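Local atomic coordinates of uncharacterized protein (Nostoc punctiforme, PDB entry 2R3S), a protein that is not functionally characterised but is probably an S-adenosylmethionine-dependent O-methyltransferase, acting as a dimer. Residues L29-A34 and G67-Q72; I164-V169 and I181-H186; I279-A284 and Q327-V332. All coordinates share one frame; numbering follows the deposited sequence. Where two conformers were deposited one is given.

Contact 1 of 3, residues L29-A34 and G67-Q72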
loop_
_atom_site.group_PDB
_atom_site.type_symbol
_atom_site.label_atom_id
_atom_site.label_comp_id
_atom_site.label_asym_id
_atom_site.label_seq_id
_atom_site.Cartn_x
_atom_site.Cartn_y
_atom_site.Cartn_z
ATOM N N LEU A 29 0.661 -4.038 -17.996
ATOM C CA LEU A 29 1.534 -3.819 -19.147
ATOM C C LEU A 29 2.256 -5.082 -19.599
ATOM O O LEU A 29 2.993 -5.051 -20.564
ATOM C CB LEU A 29 2.547 -2.717 -18.835
ATOM C CG LEU A 29 1.972 -1.311 -18.682
ATOM C CD1 LEU A 29 3.071 -0.333 -18.261
ATOM C CD2 LEU A 29 1.323 -0.880 -19.974
ATOM N N ASN A 30 2.031 -6.196 -18.914
ATOM C CA ASN A 30 2.663 -7.468 -19.243
ATOM C C ASN A 30 4.188 -7.464 -19.099
ATOM O O ASN A 30 4.879 -8.238 -19.749
ATOM C CB ASN A 30 2.259 -7.930 -20.638
ATOM C CG ASN A 30 0.939 -8.664 -20.652
ATOM O OD1 ASN A 30 0.209 -8.688 -19.660
ATOM N ND2 ASN A 30 0.622 -9.268 -21.798
ATOM N N VAL A 31 4.710 -6.644 -18.196
ATOM C CA VAL A 31 6.148 -6.492 -18.097
ATOM C C VAL A 31 6.829 -7.840 -17.857
ATOM O O VAL A 31 7.840 -8.148 -18.476
ATOM C CB VAL A 31 6.554 -5.517 -16.985
ATOM C CG1 VAL A 31 8.051 -5.487 -16.875
ATOM C CG2 VAL A 31 5.972 -4.098 -17.241
ATOM N N PHE A 32 6.287 -8.634 -16.947
ATOM C CA PHE A 32 6.929 -9.911 -16.559
ATOM C C PHE A 32 6.926 -10.942 -17.685
ATOM O O PHE A 32 7.853 -11.720 -17.805
ATOM C CB PHE A 32 6.218 -10.505 -15.347
ATOM C CG PHE A 32 6.084 -9.559 -14.216
ATOM C CD1 PHE A 32 7.190 -9.217 -13.452
ATOM C CD2 PHE A 32 4.856 -8.979 -13.915
ATOM C CE1 PHE A 32 7.068 -8.312 -12.379
ATOM C CE2 PHE A 32 4.728 -8.088 -12.839
ATOM C CZ PHE A 32 5.833 -7.769 -12.075
ATOM N N THR A 33 5.847 -10.957 -18.474
ATOM C CA THR A 33 5.712 -11.808 -19.663
ATOM C C THR A 33 6.732 -11.450 -20.739
ATOM O O THR A 33 7.231 -12.336 -21.442
ATOM C CB THR A 33 4.279 -11.705 -20.226
ATOM O OG1 THR A 33 3.349 -12.107 -19.202
ATOM C CG2 THR A 33 4.084 -12.584 -21.470
ATOM N N ALA A 34 7.036 -10.160 -20.859
ATOM C CA ALA A 34 8.047 -9.664 -21.808
ATOM C C ALA A 34 9.490 -10.011 -21.411
ATOM O O ALA A 34 10.346 -10.258 -22.286
ATOM C CB ALA A 34 7.889 -8.141 -22.001
ATOM N N GLY A 67 11.627 -6.039 -4.958
ATOM C CA GLY A 67 11.849 -7.501 -4.918
ATOM C C GLY A 67 11.273 -8.387 -6.020
ATOM O O GLY A 67 11.389 -9.600 -5.943
ATOM N N PHE A 68 10.656 -7.799 -7.044
ATOM C CA PHE A 68 10.107 -8.603 -8.152
ATOM C C PHE A 68 11.126 -9.016 -9.230
ATOM O O PHE A 68 10.880 -9.922 -10.025
ATOM C CB PHE A 68 8.932 -7.872 -8.792
ATOM C CG PHE A 68 7.724 -7.825 -7.915
ATOM C CD1 PHE A 68 6.811 -8.869 -7.916
ATOM C CD2 PHE A 68 7.511 -6.765 -7.062
ATOM C CE1 PHE A 68 5.708 -8.840 -7.076
ATOM C CE2 PHE A 68 6.392 -6.744 -6.211
ATOM C CZ PHE A 68 5.510 -7.785 -6.234
HETATM N N MSE A 69 12.264 -8.363 -9.266
HETATM C CA MSE A 69 13.249 -8.629 -10.318
HETATM C C MSE A 69 14.608 -8.129 -9.896
HETATM O O MSE A 69 14.730 -7.450 -8.870
HETATM C CB MSE A 69 12.840 -7.982 -11.625
HETATM C CG MSE A 69 12.639 -6.506 -11.597
HETATM SE SE MSE A 69 11.791 -5.865 -13.307
HETATM C CE MSE A 69 10.083 -6.848 -13.198
ATOM N N THR A 70 15.631 -8.492 -10.668
ATOM C CA THR A 70 16.991 -8.057 -10.379
ATOM C C THR A 70 17.471 -7.245 -11.567
ATOM O O THR A 70 16.860 -7.311 -12.639
ATOM C CB THR A 70 17.934 -9.234 -10.074
ATOM O OG1 THR A 70 18.001 -10.109 -11.200
ATOM C CG2 THR A 70 17.438 -9.993 -8.846
ATOM N N LYS A 71 18.522 -6.453 -11.344
ATOM C CA LYS A 71 19.085 -5.582 -12.364
ATOM C C LYS A 71 20.499 -6.036 -12.678
ATOM O O LYS A 71 21.398 -5.836 -11.885
ATOM C CB LYS A 71 19.052 -4.122 -11.884
ATOM C CG LYS A 71 19.133 -3.122 -13.000
ATOM C CD LYS A 71 19.068 -1.690 -12.492
ATOM C CE LYS A 71 19.249 -0.676 -13.638
ATOM N NZ LYS A 71 18.844 0.675 -13.191
ATOM N N GLN A 72 20.682 -6.729 -13.796
ATOM C CA GLN A 72 22.007 -7.175 -14.240
ATOM C C GLN A 72 22.615 -6.120 -15.150
ATOM O O GLN A 72 21.978 -5.104 -15.441
ATOM C CB GLN A 72 21.924 -8.515 -14.998
ATOM C CG GLN A 72 21.186 -9.636 -14.237
ATOM C CD GLN A 72 21.778 -9.914 -12.874
ATOM O OE1 GLN A 72 23.003 -10.053 -12.748
ATOM N NE2 GLN A 72 20.909 -9.978 -11.824
#
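With chi1 at -52°, F32 carries CG anti to its carbonyl carbon and swings its ring from the short helix toward 67-72. M69, a selenomethionine, meets it from the strand side: CG lies between the backbone N and the carbonyl carbon (chi1 58°), and a bend at chi3 of 62° turns the methyl back toward the helix. CE of M69 comes obliquely against the CD1–CE1 bond of F32, 3.5 Å from F32 CE1 and 3.7 Å from F32 CD1, the two side chains crossing at about a right angle. Next to it, F68 touches the same corner through its stem, CB standing 4.1 Å from F32 CE1. V31 adds a looser touch, its CG1 4.4 Å from M69 CE. The contact is wholly apolar and buried. I23 of helix 17-28 and L86 touch both phenylalanines, while L63 and V64 pack on M69. G67, at positive phi, is the C' residue of the Schellman motif ending helix 53-65, from which the chain passes through F68 into strand 69-72. The packing of helices on the antiparallel hairpin of strands 69-72 and 75-78 is consistent with the winged-helix fold of O-methyltransferase dimerisation domains.

Contact 2 of 3, residues I164-V169 and I181-H186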
loop_
_atom_site.group_PDB
_atom_site.type_symbol
_atom_site.label_atom_id
_atom_site.label_comp_id
_atom_site.label_asym_id
_atom_site.label_seq_id
_atom_site.Cartn_x
_atom_site.Cartn_y
_atom_site.Cartn_z
ATOM N N ILE A 164 -15.611 -40.813 4.684
ATOM C CA ILE A 164 -16.800 -40.217 4.076
ATOM C C ILE A 164 -16.869 -40.543 2.574
ATOM O O ILE A 164 -15.828 -40.623 1.901
ATOM C CB ILE A 164 -16.824 -38.674 4.259
ATOM N N GLU A 165 -18.086 -40.747 2.059
ATOM C CA GLU A 165 -18.306 -40.830 0.608
ATOM C C GLU A 165 -19.699 -40.291 0.240
ATOM O O GLU A 165 -20.712 -40.982 0.432
ATOM C CB GLU A 165 -18.122 -42.266 0.082
ATOM C CG GLU A 165 -17.895 -42.328 -1.448
ATOM C CD GLU A 165 -18.555 -43.535 -2.100
ATOM O OE1 GLU A 165 -18.316 -44.656 -1.609
ATOM O OE2 GLU A 165 -19.313 -43.360 -3.091
ATOM N N PRO A 166 -19.756 -39.064 -0.319
ATOM C CA PRO A 166 -21.037 -38.393 -0.480
ATOM C C PRO A 166 -21.775 -38.801 -1.743
ATOM O O PRO A 166 -21.171 -39.129 -2.767
ATOM C CB PRO A 166 -20.641 -36.928 -0.569
ATOM C CG PRO A 166 -19.355 -36.967 -1.283
ATOM C CD PRO A 166 -18.658 -38.241 -0.859
ATOM N N LEU A 167 -23.090 -38.800 -1.646
ATOM C CA LEU A 167 -23.924 -38.912 -2.806
ATOM C C LEU A 167 -24.595 -37.562 -3.063
ATOM O O LEU A 167 -24.966 -37.278 -4.199
ATOM C CB LEU A 167 -24.941 -40.064 -2.631
ATOM C CG LEU A 167 -24.411 -41.491 -2.312
ATOM C CD1 LEU A 167 -25.528 -42.512 -2.534
ATOM C CD2 LEU A 167 -23.185 -41.914 -3.118
ATOM N N LYS A 168 -24.740 -36.722 -2.036
ATOM C CA LYS A 168 -25.387 -35.421 -2.219
ATOM C C LYS A 168 -24.660 -34.261 -1.516
ATOM O O LYS A 168 -24.498 -34.262 -0.294
ATOM C CB LYS A 168 -26.849 -35.497 -1.780
ATOM C CG LYS A 168 -27.746 -34.491 -2.463
ATOM C CD LYS A 168 -29.188 -34.659 -2.070
ATOM C CE LYS A 168 -30.010 -33.484 -2.564
ATOM N NZ LYS A 168 -31.421 -33.589 -2.182
ATOM N N VAL A 169 -24.270 -33.258 -2.303
ATOM C CA VAL A 169 -23.387 -32.175 -1.865
ATOM C C VAL A 169 -24.025 -30.803 -2.127
ATOM O O VAL A 169 -24.560 -30.546 -3.192
ATOM C CB VAL A 169 -22.006 -32.240 -2.576
ATOM C CG1 VAL A 169 -21.048 -31.155 -2.029
ATOM C CG2 VAL A 169 -21.398 -33.614 -2.427
ATOM N N ILE A 181 -17.089 -28.965 -7.361
ATOM C CA ILE A 181 -16.624 -29.604 -8.588
ATOM C C ILE A 181 -15.556 -30.645 -8.290
ATOM O O ILE A 181 -15.596 -31.735 -8.838
ATOM C CB ILE A 181 -16.109 -28.568 -9.630
ATOM C CG1 ILE A 181 -17.288 -27.790 -10.220
ATOM C CG2 ILE A 181 -15.360 -29.246 -10.737
ATOM C CD1 ILE A 181 -16.959 -26.418 -10.790
ATOM N N ALA A 182 -14.607 -30.325 -7.421
ATOM C CA ALA A 182 -13.580 -31.304 -7.025
ATOM C C ALA A 182 -14.172 -32.507 -6.291
ATOM O O ALA A 182 -13.702 -33.626 -6.481
ATOM C CB ALA A 182 -12.471 -30.646 -6.173
ATOM N N VAL A 183 -15.169 -32.285 -5.434
ATOM C CA VAL A 183 -15.874 -33.404 -4.803
ATOM C C VAL A 183 -16.436 -34.293 -5.931
ATOM O O VAL A 183 -16.209 -35.486 -5.944
ATOM C CB VAL A 183 -16.960 -32.928 -3.800
ATOM C CG1 VAL A 183 -17.772 -34.084 -3.289
ATOM C CG2 VAL A 183 -16.303 -32.181 -2.630
ATOM N N ALA A 184 -17.091 -33.693 -6.922
ATOM C CA ALA A 184 -17.646 -34.455 -8.053
ATOM C C ALA A 184 -16.565 -35.184 -8.813
ATOM O O ALA A 184 -16.752 -36.343 -9.174
ATOM C CB ALA A 184 -18.457 -33.536 -9.005
ATOM N N GLN A 185 -15.411 -34.542 -9.027
ATOM C CA GLN A 185 -14.295 -35.158 -9.761
ATOM C C GLN A 185 -13.811 -36.445 -9.094
ATOM O O GLN A 185 -13.443 -37.396 -9.765
ATOM C CB GLN A 185 -13.121 -34.171 -9.896
ATOM C CG GLN A 185 -11.752 -34.807 -10.196
ATOM C CD GLN A 185 -10.585 -33.851 -9.997
ATOM O OE1 GLN A 185 -10.758 -32.638 -9.962
ATOM N NE2 GLN A 185 -9.386 -34.405 -9.869
ATOM N N HIS A 186 -13.790 -36.465 -7.757
ATOM C CA HIS A 186 -13.258 -37.628 -7.007
ATOM C C HIS A 186 -14.311 -38.627 -6.551
ATOM O O HIS A 186 -13.970 -39.683 -6.038
ATOM C CB HIS A 186 -12.430 -37.151 -5.816
ATOM C CG HIS A 186 -11.222 -36.374 -6.224
ATOM N ND1 HIS A 186 -10.204 -36.929 -6.971
ATOM C CD2 HIS A 186 -10.899 -35.071 -6.056
ATOM C CE1 HIS A 186 -9.291 -36.008 -7.215
ATOM N NE2 HIS A 186 -9.692 -34.870 -6.675
#
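Between P166 and V169, the two residues that touch V183, the backbone N atoms of L167 and K168 both donate to a single carboxylate oxygen, OD2 of D234. This shared acceptor ties the start of strand 168-172 to the neighbouring strand 233-239. Between strand and helix the contact is small and purely apolar, centred on one methyl group. V183 has CG1 anti to its backbone N (chi1 173°), which directs that methyl outward from the helix to a place where both partners meet it. CG2 of V169 lies 3.8 Å from V183 CG1, and the ring atom CG of P166 lies 3.9 Å from the same carbon. In both pairs the side chains meet at a slant, so that the valine methyl has the proline ring of the incoming loop and the isopropyl group of the strand as neighbours. The carbonyl O of V183 accepts a hydrogen bond from N187 ND2, just beyond the helix. All three touching residues are buried. Elsewhere on the helix, A182 packs against helix 149-159 and A184 touches I192 of the adjacent strand. Strand 168-172, helix 178-186 and strand 191-196 form the beta-alpha-beta unit that opens the Rossmann-like fold of class I methyltransferases; in relatives, the loop joining this first strand to its helix helps to bind S-adenosylmethionine.

Contact 3 of 3, residues I279-A284 and Q327-V332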
loop_
_atom_site.group_PDB
_atom_site.type_symbol
_atom_site.label_atom_id
_atom_site.label_comp_id
_atom_site.label_asym_id
_atom_site.label_seq_id
_atom_site.Cartn_x
_atom_site.Cartn_y
_atom_site.Cartn_z
ATOM N N ILE A 279 -3.745 -12.109 15.797
ATOM C CA ILE A 279 -2.608 -11.450 15.119
ATOM C C ILE A 279 -1.755 -12.458 14.319
ATOM O O ILE A 279 -0.932 -12.075 13.524
ATOM C CB ILE A 279 -1.793 -10.577 16.094
ATOM C CG1 ILE A 279 -1.216 -11.421 17.262
ATOM C CG2 ILE A 279 -2.674 -9.450 16.672
ATOM C CD1 ILE A 279 -0.224 -10.714 18.140
ATOM N N THR A 280 -2.011 -13.745 14.500
ATOM C CA THR A 280 -1.352 -14.801 13.743
ATOM C C THR A 280 -2.370 -15.831 13.270
ATOM O O THR A 280 -3.415 -16.010 13.896
ATOM C CB THR A 280 -0.238 -15.547 14.573
ATOM O OG1 THR A 280 -0.785 -16.056 15.799
ATOM C CG2 THR A 280 0.923 -14.613 14.864
ATOM N N PRO A 281 -2.074 -16.507 12.154
ATOM C CA PRO A 281 -0.987 -16.185 11.232
ATOM C C PRO A 281 -1.297 -14.842 10.638
ATOM O O PRO A 281 -2.463 -14.438 10.630
ATOM C CB PRO A 281 -1.059 -17.292 10.175
ATOM C CG PRO A 281 -1.979 -18.345 10.754
ATOM C CD PRO A 281 -2.839 -17.692 11.740
ATOM N N PRO A 282 -0.268 -14.094 10.240
ATOM C CA PRO A 282 -0.505 -12.727 9.827
ATOM C C PRO A 282 -1.551 -12.533 8.720
ATOM O O PRO A 282 -2.352 -11.625 8.832
ATOM C CB PRO A 282 0.874 -12.274 9.372
ATOM C CG PRO A 282 1.786 -13.054 10.167
ATOM C CD PRO A 282 1.170 -14.407 10.257
ATOM N N ASP A 283 -1.495 -13.332 7.655
ATOM C CA ASP A 283 -2.438 -13.193 6.537
ATOM C C ASP A 283 -3.869 -13.512 6.965
ATOM O O ASP A 283 -4.781 -12.734 6.707
ATOM C CB ASP A 283 -2.027 -14.035 5.318
ATOM C CG ASP A 283 -1.812 -15.507 5.634
ATOM O OD1 ASP A 283 -2.178 -15.981 6.736
ATOM O OD2 ASP A 283 -1.255 -16.196 4.760
ATOM N N ALA A 284 -4.082 -14.627 7.667
ATOM C CA ALA A 284 -5.421 -14.935 8.210
ATOM C C ALA A 284 -5.939 -13.815 9.099
ATOM O O ALA A 284 -7.084 -13.397 8.965
ATOM C CB ALA A 284 -5.437 -16.278 8.986
ATOM N N GLN A 327 -2.940 -21.901 2.490
ATOM C CA GLN A 327 -3.018 -20.615 3.218
ATOM C C GLN A 327 -4.172 -20.526 4.220
ATOM O O GLN A 327 -4.027 -19.940 5.293
ATOM C CB GLN A 327 -3.118 -19.430 2.241
ATOM C CG GLN A 327 -3.516 -18.087 2.904
ATOM C CD GLN A 327 -3.723 -16.953 1.916
ATOM O OE1 GLN A 327 -4.100 -17.169 0.767
ATOM N NE2 GLN A 327 -3.490 -15.735 2.367
ATOM N N GLN A 328 -5.328 -21.071 3.864
ATOM C CA GLN A 328 -6.507 -20.961 4.729
ATOM C C GLN A 328 -6.719 -22.257 5.518
ATOM O O GLN A 328 -5.985 -23.230 5.337
ATOM C CB GLN A 328 -7.726 -20.576 3.896
ATOM C CG GLN A 328 -7.454 -19.430 2.912
ATOM C CD GLN A 328 -8.723 -18.863 2.314
ATOM O OE1 GLN A 328 -8.827 -18.674 1.104
ATOM N NE2 GLN A 328 -9.694 -18.589 3.161
ATOM N N GLN A 329 -7.706 -22.254 6.405
ATOM C CA GLN A 329 -7.892 -23.337 7.379
ATOM C C GLN A 329 -9.270 -23.986 7.189
ATOM O O GLN A 329 -10.171 -23.346 6.623
ATOM C CB GLN A 329 -7.763 -22.778 8.801
ATOM C CG GLN A 329 -6.373 -22.219 9.170
ATOM C CD GLN A 329 -6.076 -20.786 8.636
ATOM O OE1 GLN A 329 -6.966 -19.942 8.462
ATOM N NE2 GLN A 329 -4.803 -20.520 8.405
ATOM N N VAL A 330 -9.425 -25.239 7.644
ATOM C CA VAL A 330 -10.715 -25.976 7.551
ATOM C C VAL A 330 -11.315 -26.340 8.936
ATOM O O VAL A 330 -10.587 -26.697 9.847
ATOM C CB VAL A 330 -10.596 -27.233 6.638
ATOM C CG1 VAL A 330 -11.755 -28.162 6.852
ATOM C CG2 VAL A 330 -10.511 -26.844 5.150
ATOM N N ILE A 331 -12.631 -26.173 9.101
ATOM C CA ILE A 331 -13.390 -26.745 10.222
ATOM C C ILE A 331 -14.374 -27.793 9.685
ATOM O O ILE A 331 -15.180 -27.482 8.816
ATOM C CB ILE A 331 -14.196 -25.667 10.974
ATOM C CG1 ILE A 331 -13.256 -24.691 11.662
ATOM C CG2 ILE A 331 -15.130 -26.275 12.010
ATOM C CD1 ILE A 331 -13.947 -23.472 12.167
ATOM N N VAL A 332 -14.303 -29.030 10.176
ATOM C CA VAL A 332 -15.346 -30.027 9.919
ATOM C C VAL A 332 -16.305 -30.079 11.105
ATOM O O VAL A 332 -15.862 -30.246 12.247
ATOM C CB VAL A 332 -14.770 -31.410 9.676
ATOM C CG1 VAL A 332 -15.890 -32.415 9.420
ATOM C CG2 VAL A 332 -13.769 -31.354 8.495
#
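P281, D283 and A284, where helix 282-294 begins, meet Q327 and Q329 in a surface contact of mixed character, with one weak hydrogen bond, beside the central sheet of the methyltransferase fold. Strand 329-334 is the antiparallel strand inserted between 265-271 and 317-321, an arrangement that distinguishes class I methyltransferases from classical Rossmann folds. Q327 extends from its backbone with CG anti to N and brings NE2 to 3.3 Å from OD2 of D283. This hydrogen bond is bent to 139° at the hydrogen, with amide and carboxylate planes 44° apart; D283 was deposited in two conformers, so the weak bond is doubtful. The aliphatic part of Q327 runs beside the same oxygen, its CG 3.5 Å from D283 OD2. P281, preceded by a cis peptide bond, occupies the N-cap position, and its CG approaches Q329 NE2 to 4.3 Å. P282 next to it packs on I65 of the second subunit, which places this helix start at the dimer interface. Deeper in, Q329 is bent at chi2 (80°): its OE1 accepts a hydrogen bond from the backbone N of I273 while lying 4.0 Å from CB of A284.

In the fold
From the N terminus, contact 1 comes first: it closes a mainly helical loop of 32 residues within the dimerisation domain. Contact 2 closes a much shorter loop, joining the first strand of the seven-stranded sheet to the helix that follows it. Contact 3 closes 42 residues, bringing the chain back from helix 282-294 through strand 317-321 to strand 329-334. The three follow in series, none nesting or crossing. Contacts 2 and 3 reach the same sheet, with centres about 24 Å apart. Contact 1, about 41 Å from contact 2 between centres, is linked to the O-methyltransferase domain across the dimer: K71 NZ is hydrogen-bonded to D277 O of the second subunit, whose I279 packs on V64 of this chain.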